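Local coordinates for tudor domain-containing protein 1 (Mus musculus, PDB 4B9W), which helps repress transposable elements in the male germline through the piRNA pathway, its extended Tudor domain TD3 binding a Piwi-protein peptide through dimethylated arginine, at residues A[26-31]-A[141-146]; A[53-58]-A[116-121]; A[73-76]-A[81-84]; A[148-153]-A[192-197]; A[62-65]-A[71-74]. All coordinates share one frame; numbering follows the deposited sequence.

Contact 1 of 5, residues A[26-31]-A[141-146]; sequences MYSPGE and KHWTKE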
# COMPACT_ATOMS: atom_id res chain seq x y z
N MET A 26 -3.94 12.96 -4.06
CA MET A 26 -5.26 12.39 -4.19
C MET A 26 -5.17 10.98 -4.75
O MET A 26 -4.49 10.74 -5.75
CB MET A 26 -6.07 13.26 -5.13
CG MET A 26 -7.35 12.63 -5.64
SD MET A 26 -8.74 12.83 -4.52
CE MET A 26 -9.92 13.38 -5.75
N TYR A 27 -5.86 10.06 -4.10
CA TYR A 27 -6.01 8.70 -4.57
C TYR A 27 -7.46 8.31 -4.67
O TYR A 27 -7.83 7.61 -5.61
CB TYR A 27 -5.29 7.72 -3.64
CG TYR A 27 -3.81 7.90 -3.56
CD1 TYR A 27 -2.97 7.30 -4.49
CD2 TYR A 27 -3.24 8.68 -2.56
CE1 TYR A 27 -1.60 7.46 -4.41
CE2 TYR A 27 -1.87 8.84 -2.48
CZ TYR A 27 -1.06 8.23 -3.40
OH TYR A 27 0.30 8.40 -3.31
N SER A 28 -8.27 8.75 -3.70
CA SER A 28 -9.73 8.48 -3.65
C SER A 28 -10.42 9.36 -2.62
O SER A 28 -9.76 10.11 -1.92
CB SER A 28 -10.03 6.99 -3.30
OG SER A 28 -9.76 6.68 -1.95
N PRO A 29 -11.75 9.24 -2.49
CA PRO A 29 -12.42 9.85 -1.35
C PRO A 29 -12.06 9.24 -0.01
O PRO A 29 -12.36 9.86 1.01
CB PRO A 29 -13.91 9.61 -1.65
CG PRO A 29 -13.98 9.55 -3.12
CD PRO A 29 -12.72 8.80 -3.50
N GLY A 30 -11.45 8.06 -0.00
CA GLY A 30 -11.04 7.39 1.22
C GLY A 30 -9.56 7.57 1.55
O GLY A 30 -9.06 7.08 2.57
N GLU A 31 -8.87 8.29 0.66
CA GLU A 31 -7.44 8.42 0.75
C GLU A 31 -6.93 9.63 -0.04
O GLU A 31 -6.63 9.54 -1.24
CB GLU A 31 -6.81 7.15 0.21
CG GLU A 31 -5.30 7.10 0.31
CD GLU A 31 -4.74 5.84 -0.35
OE1 GLU A 31 -5.42 5.22 -1.21
OE2 GLU A 31 -3.61 5.50 -0.02
N LYS A 141 -17.23 -2.30 -3.64
CA LYS A 141 -16.17 -2.39 -2.63
C LYS A 141 -14.96 -1.51 -2.94
O LYS A 141 -13.98 -1.53 -2.21
CB LYS A 141 -15.75 -3.85 -2.42
CG LYS A 141 -16.03 -4.76 -3.60
CD LYS A 141 -15.51 -6.17 -3.37
CE LYS A 141 -15.57 -6.97 -4.67
NZ LYS A 141 -14.77 -6.30 -5.73
N HIS A 142 -15.04 -0.73 -4.00
CA HIS A 142 -13.87 -0.02 -4.49
C HIS A 142 -14.33 1.31 -4.96
O HIS A 142 -15.38 1.43 -5.56
CB HIS A 142 -13.23 -0.77 -5.66
CG HIS A 142 -12.66 -2.13 -5.28
ND1 HIS A 142 -11.54 -2.27 -4.55
CD2 HIS A 142 -13.11 -3.42 -5.57
CE1 HIS A 142 -11.27 -3.58 -4.37
NE2 HIS A 142 -12.23 -4.29 -5.00
N TRP A 143 -13.53 2.33 -4.67
CA TRP A 143 -13.75 3.67 -5.21
C TRP A 143 -13.59 3.67 -6.71
O TRP A 143 -12.54 3.30 -7.22
CB TRP A 143 -12.76 4.65 -4.59
CG TRP A 143 -12.87 4.74 -3.10
CD1 TRP A 143 -11.95 4.28 -2.15
CD2 TRP A 143 -13.96 5.34 -2.31
NE1 TRP A 143 -12.38 4.56 -0.88
CE2 TRP A 143 -13.57 5.20 -0.91
CE3 TRP A 143 -15.16 5.96 -2.62
CZ2 TRP A 143 -14.38 5.66 0.13
CZ3 TRP A 143 -15.95 6.43 -1.58
CH2 TRP A 143 -15.57 6.27 -0.24
N THR A 144 -14.63 4.08 -7.43
CA THR A 144 -14.56 4.17 -8.90
C THR A 144 -13.70 5.36 -9.33
O THR A 144 -13.56 6.32 -8.57
CB THR A 144 -15.96 4.31 -9.52
OG1 THR A 144 -16.60 5.48 -9.00
CG2 THR A 144 -16.81 3.06 -9.23
N LYS A 145 -13.10 5.28 -10.53
CA LYS A 145 -12.44 6.42 -11.18
C LYS A 145 -13.36 7.63 -11.26
O LYS A 145 -12.94 8.77 -11.02
CB LYS A 145 -12.03 6.08 -12.62
CG LYS A 145 -10.85 5.17 -12.79
CD LYS A 145 -10.47 5.03 -14.27
CE LYS A 145 -11.44 4.16 -15.05
NZ LYS A 145 -10.93 3.86 -16.41
N GLU A 146 -14.61 7.38 -11.63
CA GLU A 146 -15.65 8.43 -11.72
C GLU A 146 -15.86 9.14 -10.39
O GLU A 146 -15.90 10.36 -10.35
CB GLU A 146 -17.00 7.84 -12.22
CG GLU A 146 -17.93 8.84 -12.93
CD GLU A 146 -19.35 8.30 -13.19
OE1 GLU A 146 -19.60 7.09 -12.98
OE2 GLU A 146 -20.23 9.09 -13.61

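Contact 2 of 5, residues A[53-58]-A[116-121]; sequences ADYCAQ and AILPQF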
# COMPACT_ATOMS: atom_id res chain seq x y z
N ALA A 53 17.35 21.85 -0.22
CA ALA A 53 18.00 22.02 -1.53
C ALA A 53 19.48 22.36 -1.35
O ALA A 53 20.34 21.82 -2.02
CB ALA A 53 17.32 23.11 -2.35
N ASP A 54 19.77 23.28 -0.44
CA ASP A 54 21.16 23.71 -0.19
C ASP A 54 21.96 22.55 0.38
O ASP A 54 23.03 22.23 -0.12
CB ASP A 54 21.18 24.91 0.75
CG ASP A 54 20.41 26.11 0.20
OD1 ASP A 54 20.11 26.14 -1.00
OD2 ASP A 54 20.08 27.02 0.98
N TYR A 55 21.41 21.91 1.40
CA TYR A 55 22.05 20.79 2.08
C TYR A 55 22.30 19.64 1.10
O TYR A 55 23.40 19.10 1.06
CB TYR A 55 21.18 20.33 3.27
CG TYR A 55 21.47 18.94 3.78
CD1 TYR A 55 22.60 18.67 4.56
CD2 TYR A 55 20.61 17.88 3.48
CE1 TYR A 55 22.88 17.38 5.02
CE2 TYR A 55 20.86 16.60 3.94
CZ TYR A 55 21.99 16.35 4.70
OH TYR A 55 22.23 15.07 5.14
N CYS A 56 21.28 19.30 0.30
CA CYS A 56 21.37 18.15 -0.59
C CYS A 56 22.26 18.45 -1.78
O CYS A 56 22.89 17.55 -2.34
CB CYS A 56 19.98 17.69 -1.09
SG CYS A 56 19.09 16.62 0.06
N ALA A 57 22.32 19.72 -2.15
CA ALA A 57 23.07 20.15 -3.32
C ALA A 57 24.53 19.81 -3.25
O ALA A 57 25.16 19.71 -4.27
CB ALA A 57 22.90 21.65 -3.52
N GLN A 58 25.10 19.67 -2.06
CA GLN A 58 26.54 19.73 -1.96
C GLN A 58 27.27 18.42 -2.21
O GLN A 58 26.76 17.33 -1.93
CB GLN A 58 26.96 20.30 -0.61
CG GLN A 58 28.40 20.79 -0.59
CD GLN A 58 28.73 21.75 -1.74
OE1 GLN A 58 27.93 22.62 -2.08
NE2 GLN A 58 29.91 21.58 -2.33
N ALA A 116 21.00 10.79 3.62
CA ALA A 116 20.66 10.83 5.05
C ALA A 116 20.04 12.20 5.41
O ALA A 116 20.42 13.21 4.83
CB ALA A 116 21.90 10.56 5.90
N ILE A 117 19.06 12.21 6.31
CA ILE A 117 18.49 13.46 6.81
C ILE A 117 19.12 13.78 8.18
O ILE A 117 19.61 12.88 8.87
CB ILE A 117 16.95 13.40 6.89
CG1 ILE A 117 16.39 14.83 7.02
CG2 ILE A 117 16.48 12.50 8.03
CD1 ILE A 117 14.92 14.97 6.66
N LEU A 118 19.16 15.06 8.53
CA LEU A 118 19.70 15.47 9.81
C LEU A 118 18.58 15.94 10.74
O LEU A 118 17.55 16.43 10.27
CB LEU A 118 20.75 16.57 9.61
CG LEU A 118 21.96 16.16 8.77
CD1 LEU A 118 22.91 17.33 8.66
CD2 LEU A 118 22.68 14.96 9.38
N PRO A 119 18.75 15.74 12.06
CA PRO A 119 17.72 16.07 13.05
C PRO A 119 17.12 17.48 12.97
O PRO A 119 15.97 17.69 13.36
CB PRO A 119 18.46 15.90 14.37
CG PRO A 119 19.46 14.84 14.10
CD PRO A 119 19.89 15.05 12.68
N GLN A 120 17.88 18.45 12.48
CA GLN A 120 17.36 19.82 12.46
C GLN A 120 16.34 20.00 11.36
O GLN A 120 15.58 20.96 11.39
CB GLN A 120 18.46 20.85 12.30
CG GLN A 120 19.36 20.64 11.10
CD GLN A 120 20.69 20.02 11.50
OE1 GLN A 120 20.73 19.01 12.23
NE2 GLN A 120 21.77 20.64 11.04
N PHE A 121 16.35 19.11 10.38
CA PHE A 121 15.34 19.10 9.33
C PHE A 121 14.08 18.32 9.71
O PHE A 121 13.17 18.21 8.90
CB PHE A 121 15.92 18.52 8.04
CG PHE A 121 17.07 19.30 7.48
CD1 PHE A 121 16.95 20.66 7.23
CD2 PHE A 121 18.27 18.68 7.19
CE1 PHE A 121 18.00 21.39 6.70
CE2 PHE A 121 19.34 19.39 6.67
CZ PHE A 121 19.20 20.75 6.42

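Contact 3 of 5, residues A[73-76]-A[81-84]; sequences CAFF and NWYR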
# COMPACT_ATOMS: atom_id res chain seq x y z
N CYS A 73 16.21 12.20 2.96
CA CYS A 73 15.94 13.16 1.91
C CYS A 73 15.93 12.36 0.64
O CYS A 73 16.84 11.57 0.40
CB CYS A 73 17.06 14.20 1.80
SG CYS A 73 17.29 15.27 3.25
N ALA A 74 14.91 12.56 -0.20
CA ALA A 74 14.77 11.82 -1.45
C ALA A 74 14.53 12.80 -2.59
O ALA A 74 13.79 13.76 -2.43
CB ALA A 74 13.62 10.82 -1.36
N PHE A 75 15.17 12.56 -3.73
CA PHE A 75 15.01 13.39 -4.91
C PHE A 75 13.69 13.04 -5.60
O PHE A 75 13.42 11.88 -5.81
CB PHE A 75 16.20 13.13 -5.85
CG PHE A 75 16.17 13.89 -7.13
CD1 PHE A 75 16.55 15.21 -7.16
CD2 PHE A 75 15.80 13.27 -8.31
CE1 PHE A 75 16.53 15.93 -8.36
CE2 PHE A 75 15.78 13.98 -9.51
CZ PHE A 75 16.14 15.30 -9.53
N PHE A 76 12.86 14.03 -5.89
CA PHE A 76 11.58 13.81 -6.58
C PHE A 76 11.69 14.28 -8.04
O PHE A 76 11.79 15.48 -8.34
CB PHE A 76 10.43 14.54 -5.85
CG PHE A 76 9.10 14.45 -6.54
CD1 PHE A 76 8.58 13.21 -6.91
CD2 PHE A 76 8.37 15.59 -6.86
CE1 PHE A 76 7.36 13.11 -7.56
CE2 PHE A 76 7.16 15.50 -7.52
CZ PHE A 76 6.65 14.26 -7.88
N ASN A 81 13.59 18.39 -7.27
CA ASN A 81 14.04 18.90 -5.99
C ASN A 81 14.08 17.80 -4.93
O ASN A 81 13.44 16.74 -5.08
CB ASN A 81 13.10 20.01 -5.53
CG ASN A 81 13.09 21.21 -6.49
OD1 ASN A 81 14.14 21.67 -6.94
ND2 ASN A 81 11.90 21.73 -6.79
N TRP A 82 14.81 18.04 -3.85
CA TRP A 82 14.84 17.11 -2.72
C TRP A 82 13.74 17.37 -1.70
O TRP A 82 13.37 18.51 -1.43
CB TRP A 82 16.21 17.14 -2.09
CG TRP A 82 17.27 16.65 -3.05
CD1 TRP A 82 17.81 17.31 -4.16
CD2 TRP A 82 17.94 15.34 -3.03
NE1 TRP A 82 18.74 16.53 -4.80
CE2 TRP A 82 18.87 15.34 -4.18
CE3 TRP A 82 17.85 14.20 -2.24
CZ2 TRP A 82 19.69 14.26 -4.46
CZ3 TRP A 82 18.68 13.12 -2.53
CH2 TRP A 82 19.58 13.15 -3.61
N TYR A 83 13.16 16.31 -1.15
CA TYR A 83 12.18 16.49 -0.09
C TYR A 83 12.38 15.46 1.01
O TYR A 83 13.12 14.50 0.84
CB TYR A 83 10.76 16.38 -0.65
CG TYR A 83 10.43 17.43 -1.68
CD1 TYR A 83 9.98 18.68 -1.29
CD2 TYR A 83 10.59 17.18 -3.05
CE1 TYR A 83 9.69 19.66 -2.21
CE2 TYR A 83 10.28 18.16 -3.99
CZ TYR A 83 9.83 19.39 -3.56
OH TYR A 83 9.52 20.38 -4.47
N ARG A 84 11.69 15.67 2.12
CA ARG A 84 11.69 14.73 3.23
C ARG A 84 10.92 13.48 2.85
O ARG A 84 9.93 13.55 2.12
CB ARG A 84 11.08 15.36 4.47
CG ARG A 84 11.83 16.61 4.94
CD ARG A 84 11.45 16.98 6.35
NE ARG A 84 10.08 17.48 6.47
CZ ARG A 84 9.52 17.84 7.62
NH1 ARG A 84 10.20 17.73 8.76
NH2 ARG A 84 8.27 18.28 7.65

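Contact 4 of 5, residues A[148-153]-A[192-197]; sequences TARFQA and IREQLV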
# COMPACT_ATOMS: atom_id res chain seq x y z
N THR A 148 -13.75 9.22 -7.92
CA THR A 148 -12.50 9.90 -7.61
C THR A 148 -12.29 11.16 -8.46
O THR A 148 -11.91 12.22 -7.93
CB THR A 148 -11.31 8.91 -7.67
OG1 THR A 148 -11.51 7.87 -6.70
CG2 THR A 148 -10.00 9.62 -7.38
N ALA A 149 -12.57 11.09 -9.75
CA ALA A 149 -12.42 12.26 -10.62
C ALA A 149 -13.45 13.37 -10.29
O ALA A 149 -13.16 14.58 -10.41
CB ALA A 149 -12.49 11.85 -12.09
N ARG A 150 -14.64 12.98 -9.86
CA ARG A 150 -15.61 13.98 -9.44
C ARG A 150 -15.11 14.70 -8.18
O ARG A 150 -15.14 15.92 -8.12
CB ARG A 150 -17.01 13.38 -9.23
CG ARG A 150 -18.07 14.39 -8.78
CD ARG A 150 -18.02 15.71 -9.56
NE ARG A 150 -18.67 15.63 -10.87
CZ ARG A 150 -18.25 16.23 -12.00
NH1 ARG A 150 -17.11 16.95 -12.08
NH2 ARG A 150 -18.96 16.08 -13.09
N PHE A 151 -14.61 13.93 -7.21
CA PHE A 151 -14.03 14.46 -5.99
C PHE A 151 -12.92 15.46 -6.32
O PHE A 151 -12.93 16.57 -5.80
CB PHE A 151 -13.54 13.28 -5.09
CG PHE A 151 -12.90 13.68 -3.77
CD1 PHE A 151 -13.36 14.77 -3.03
CD2 PHE A 151 -11.88 12.90 -3.23
CE1 PHE A 151 -12.77 15.10 -1.81
CE2 PHE A 151 -11.28 13.23 -2.03
CZ PHE A 151 -11.74 14.33 -1.31
N GLN A 152 -11.99 15.06 -7.20
CA GLN A 152 -10.86 15.88 -7.64
C GLN A 152 -11.32 17.22 -8.24
O GLN A 152 -10.78 18.29 -7.92
CB GLN A 152 -10.02 15.07 -8.65
CG GLN A 152 -9.00 15.83 -9.46
CD GLN A 152 -7.91 16.41 -8.61
OE1 GLN A 152 -7.61 15.90 -7.53
NE2 GLN A 152 -7.27 17.46 -9.11
N ALA A 153 -12.36 17.16 -9.08
CA ALA A 153 -12.96 18.36 -9.67
C ALA A 153 -13.62 19.27 -8.59
O ALA A 153 -13.70 20.49 -8.78
CB ALA A 153 -13.96 17.97 -10.78
N ILE A 192 -22.73 12.08 -2.91
CA ILE A 192 -23.91 11.28 -2.59
C ILE A 192 -25.02 11.59 -3.57
O ILE A 192 -25.58 10.70 -4.19
CB ILE A 192 -24.40 11.51 -1.14
CG1 ILE A 192 -23.31 11.12 -0.14
CG2 ILE A 192 -25.69 10.71 -0.90
CD1 ILE A 192 -23.49 11.70 1.24
N ARG A 193 -25.32 12.89 -3.72
CA ARG A 193 -26.37 13.36 -4.63
C ARG A 193 -26.18 12.79 -6.03
O ARG A 193 -27.14 12.38 -6.67
CB ARG A 193 -26.37 14.90 -4.70
CG ARG A 193 -27.74 15.49 -4.87
CD ARG A 193 -27.74 16.81 -5.64
NE ARG A 193 -29.01 17.01 -6.36
CZ ARG A 193 -29.32 18.09 -7.09
NH1 ARG A 193 -28.47 19.11 -7.21
NH2 ARG A 193 -30.50 18.15 -7.70
N GLU A 194 -24.93 12.77 -6.49
CA GLU A 194 -24.61 12.34 -7.85
C GLU A 194 -24.56 10.82 -8.00
O GLU A 194 -24.24 10.32 -9.07
CB GLU A 194 -23.27 12.90 -8.28
CG GLU A 194 -23.13 14.41 -8.14
CD GLU A 194 -23.05 15.14 -9.44
OE1 GLU A 194 -23.70 14.68 -10.41
OE2 GLU A 194 -22.35 16.16 -9.49
N GLN A 195 -24.84 10.08 -6.93
CA GLN A 195 -24.92 8.61 -6.95
C GLN A 195 -23.55 7.94 -7.09
O GLN A 195 -23.48 6.75 -7.36
CB GLN A 195 -25.85 8.12 -8.08
CG GLN A 195 -27.11 8.93 -8.32
CD GLN A 195 -28.24 8.51 -7.43
OE1 GLN A 195 -28.63 9.25 -6.53
NE2 GLN A 195 -28.77 7.31 -7.66
N LEU A 196 -22.48 8.69 -6.87
CA LEU A 196 -21.12 8.19 -7.05
C LEU A 196 -20.61 7.47 -5.80
O LEU A 196 -19.65 6.69 -5.89
CB LEU A 196 -20.18 9.34 -7.38
CG LEU A 196 -20.58 10.16 -8.60
CD1 LEU A 196 -19.57 11.27 -8.81
CD2 LEU A 196 -20.70 9.27 -9.84
N VAL A 197 -21.22 7.74 -4.65
CA VAL A 197 -20.86 7.08 -3.39
C VAL A 197 -22.11 6.87 -2.55
O VAL A 197 -23.16 7.46 -2.82
CB VAL A 197 -19.80 7.86 -2.60
CG1 VAL A 197 -18.60 8.23 -3.47
CG2 VAL A 197 -20.40 9.11 -1.98

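Contact 5 of 5, residues A[62-65]-A[71-74]; sequences NGFK and PCCA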
# COMPACT_ATOMS: atom_id res chain seq x y z
N ASN A 62 25.54 12.26 0.81
CA ASN A 62 25.61 11.40 2.01
C ASN A 62 25.53 9.90 1.73
O ASN A 62 24.76 9.44 0.88
CB ASN A 62 24.47 11.75 2.97
CG ASN A 62 24.63 13.13 3.57
OD1 ASN A 62 24.84 13.27 4.78
ND2 ASN A 62 24.52 14.15 2.73
N GLY A 63 26.34 9.12 2.46
CA GLY A 63 26.15 7.68 2.54
C GLY A 63 24.88 7.44 3.35
O GLY A 63 24.84 7.74 4.54
N PHE A 64 23.83 6.96 2.69
CA PHE A 64 22.58 6.64 3.37
C PHE A 64 22.34 5.13 3.39
O PHE A 64 22.44 4.48 2.35
CB PHE A 64 21.40 7.35 2.72
CG PHE A 64 20.07 6.97 3.31
CD1 PHE A 64 19.75 7.32 4.60
CD2 PHE A 64 19.16 6.22 2.59
CE1 PHE A 64 18.54 6.96 5.16
CE2 PHE A 64 17.94 5.86 3.13
CZ PHE A 64 17.63 6.23 4.42
N LYS A 65 22.03 4.58 4.56
CA LYS A 65 21.71 3.17 4.71
C LYS A 65 20.18 2.99 4.85
O LYS A 65 19.60 3.35 5.88
CB LYS A 65 22.42 2.59 5.93
CG LYS A 65 23.87 2.15 5.68
CD LYS A 65 24.56 1.77 6.98
CE LYS A 65 25.87 1.02 6.73
NZ LYS A 65 26.78 1.76 5.80
N PRO A 71 13.82 7.82 8.18
CA PRO A 71 13.71 9.07 7.46
C PRO A 71 14.94 9.35 6.60
O PRO A 71 16.03 8.88 6.90
CB PRO A 71 13.56 10.11 8.58
CG PRO A 71 13.42 9.33 9.85
CD PRO A 71 14.09 8.04 9.61
N CYS A 72 14.72 10.07 5.52
CA CYS A 72 15.78 10.51 4.62
C CYS A 72 15.31 11.72 3.83
O CYS A 72 14.20 12.24 4.06
CB CYS A 72 16.17 9.38 3.67
SG CYS A 72 14.78 8.65 2.75
N CYS A 73 16.21 12.20 2.96
CA CYS A 73 15.94 13.16 1.91
C CYS A 73 15.93 12.36 0.64
O CYS A 73 16.84 11.57 0.40
CB CYS A 73 17.06 14.20 1.80
SG CYS A 73 17.29 15.27 3.25
N ALA A 74 14.91 12.56 -0.20
CA ALA A 74 14.77 11.82 -1.45
C ALA A 74 14.53 12.80 -2.59
O ALA A 74 13.79 13.76 -2.43
CB ALA A 74 13.62 10.82 -1.36

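Contact 1 of 5, residues A[26-31]-A[141-146]
Ser28 opens the approach to the indole of Trp143, setting OG 3.3 Å from Trp143 CD1, above the five-membered ring. With chi1 at 72° the hydroxyl lies between the backbone N and the carbonyl carbon, and there it also accepts the N-H of Gly30, Gly30 N to Ser28 OG being 2.9 Å; this is an ST turn within a type I turn from Ser28 to Glu31. Pro29 follows over the six-membered ring in a CH-pi contact, Pro29 CB lying 3.8 Å from Trp143 CZ3 and 16° off the ring normal, while CG and CD lie over the CE3 side. Gly30 completes the cover of the same face with its backbone: Gly30 N is 3.7 Å from Trp143 CE2, and a beta carbon here would run into NE1. Glu31 O accepts from both Tyr27 N (3.0 Å) and Ser28 N (3.1 Å), a classic beta bulge. Cutting Trp143 back to alanine is likely to leave Pro29 CB without the ring it lies on and the turn less firmly held. Strands 18-26 and 31-36, which the turn connects, and helix 145-155, which Trp143 precedes, probably belong to the staphylococcal-nuclease-like part of the extended Tudor domain; Ile136 of strand 136-137 touches Pro29 and Trp143, and backbone hydrogen bonds from Met26 and Tyr27 to the bound peptide place the contact beside its groove.

Contact 2 of 5, residues A[53-58]-A[116-121]
The phenol ring of Tyr55 has Phe121 CE2 over one face, 3.6 Å above its plane and displaced toward the rim, and Ala116 O at its edge, in the plane of the ring. Phe121 does not lie flat on the tyrosine: the two rings are inclined to each other, their planes at 50° and their centroids 5.1 Å apart. Its CZ atom reaches back to Tyr55 CB at 3.7 Å, which carries the packing to the root of the side chain. Leu118 comes in obliquely at the outer part of the ring, Leu118 CD1 lying 3.6 Å from Tyr55 CE1. The hydroxyl makes the one polar bond between the segments, donating to the backbone, with Tyr55 OH 2.6 Å from Ala116 O; it approaches from above the carbonyl plane, 42° out of it. Because CG of Tyr55 is opposite the backbone N (chi1 161°), the ring extends from the helix far enough for OH to reach that carbonyl. Asn62, in the loop that follows the helix, lies beside Tyr55 and touches its side chain. This is surface packing of the Tudor domain: the last turn of helix 41-57 is joined to the chain leaving strand 114-116, with Cys73 of strand 71-76 touching Tyr55, while Phe121 leans on Leu48, Ser51 and Leu52 of the same helix and its carbonyl receives Arg84 from strand 81-90.

Contact 3 of 5, residues A[73-76]-A[81-84]
Ala74 N donates to Tyr83 O at 2.8 Å, a nearly straight bond (167° at the hydrogen); Cys73 CA adds a CA-H...O contact to the same oxygen. The return bond, from Tyr83 N to Ala74 O, measures 2.9 Å, and together they make Ala74 and Tyr83 a hydrogen-bonded antiparallel pair. Phe75 and Trp82, a non-hydrogen-bonded pair, meet on the other face of the sheet. Phe75 CB sits over the centre of the indole's six-membered ring, 3.8 Å from Trp82 CE2, in a CH-pi contact, while CD1 comes within 3.5 Å of Trp82 NE1. The phenyl turns its edge to the indole face, planes 61° apart, an edge-to-face pair. On the same side of the sheet Cys73 meets the rim of the indole, Cys73 CB being 4.1 Å from Trp82 CE3. Across the sheet Phe76 CB meets the edge of the Tyr83 ring at CD2, 3.9 Å away; Tyr83 OH is bonded to Asp79. The peptide's modified side chain packs on Tyr83, which with Phe76, Phe100 and Tyr103 nearby is consistent with the aromatic cage by which Tudor domains hold methylated arginine. The hairpin of strands 71-76 and 81-90 belongs to the SH3-like Tudor barrel, with Cys56 of helix 41-57 against Cys73 and Trp82.

Contact 4 of 5, residues A[148-153]-A[192-197]
Arg150 and Leu196 form the tight part of this contact, Arg150 and Glu194 the loose one. The methyl Leu196 CD1 presses on the aliphatic base of the arginine, 3.3 Å from Arg150 CB and 3.5 Å from Arg150 CG, a close fit between two side chains that meet at a slant. Farther out, bends at chi2 (45°) and chi3 (80°) turn the guanidinium away from the leucine and back along its own helix, with Ala153 CB at its edge and NE on the side of Glu194. What results is a long salt bridge, Arg150 NE to Glu194 OE2 being 4.0 Å. The oxygen is well out of the guanidinium plane and no N-H is aimed at it, which leaves attraction between charges alone; with both residues exposed, solvent probably weakens it. The two charged chains run about at right angles, although their flat end groups are only 22° from parallel. Glu194 and Leu196 flank Gln195, whose positive phi ends helix 187-193 in a Schellman motif, and the reversal is consistent with both side chains pointing to the arginine. The contact links helices 145-155 and 187-193 at the surface of what is probably the staphylococcal-nuclease-like part of the extended Tudor domain. Arg150 also touches Leu191, a turn before Glu194, Leu196 rests on Glu146 and Ala147, and Phe151 packs edge-to-face with Phe32 of strand 31-36.

Contact 5 of 5, residues A[62-65]-A[71-74]
A chi1 of 175° at Phe64 swings CG to the side opposite the backbone N and carries the phenyl across to strand 71-76, where Cys72, with SG held between its own backbone N and carbonyl carbon (chi1 53°), offers both CB and sulfur. Cys72 CB lies over one face of the ring, 3.6 Å from Phe64 CZ. Measured to the ring centroid it is 3.9 Å away and 24° off the normal, a CH-pi contact displaced toward the rim. Cys72 SG stands farther out, 4.7 Å from the centroid and oblique, which makes a looser sulfur-aromatic contact. The same end of the ring also approaches the backbone oxygen, Phe64 CE1 lying 3.6 Å from Pro71 O, obliquely. In the Tudor fold this is where the loop after helix 41-57 is laid against the first strand of the five-stranded antiparallel sheet, the phenyl being the side chain that bridges the two. With a serine in place of Phe64, Cys72 CB and SG would probably lose their aromatic partner and the loop its apolar hold on the strand. Leu114 of the adjoining strand 114-116 touches both Phe64 and Cys72, and Val87 of strand 81-90 reaches the phenyl as well. Two residues earlier, Asn62 ND2 is hydrogen-bonded to Gln115 OE1.

In the fold
From the N terminus, contact 1 opens first, at the turn after strand 18-26, and closes only at 141-146, so its loop encloses the whole five-stranded Tudor sheet. Within it contact 2 runs from the end of helix 41-57 to 116-121, and inside that lie contacts 5 and 3 in succession, sharing Cys73 and Ala74 on strand 71-76. The centres of contacts 2, 3 and 5 lie 9 to 10 Å apart, and the three contacts tie helix, loop and sheet together on one side of the chain. Contact 4 opens after contact 1 has closed, on the same helix 145-155; the two touch through Met26. Contacts 1 and 4 sit across the chain's centre from the others, in the part formed by the six-stranded sheet and its helices.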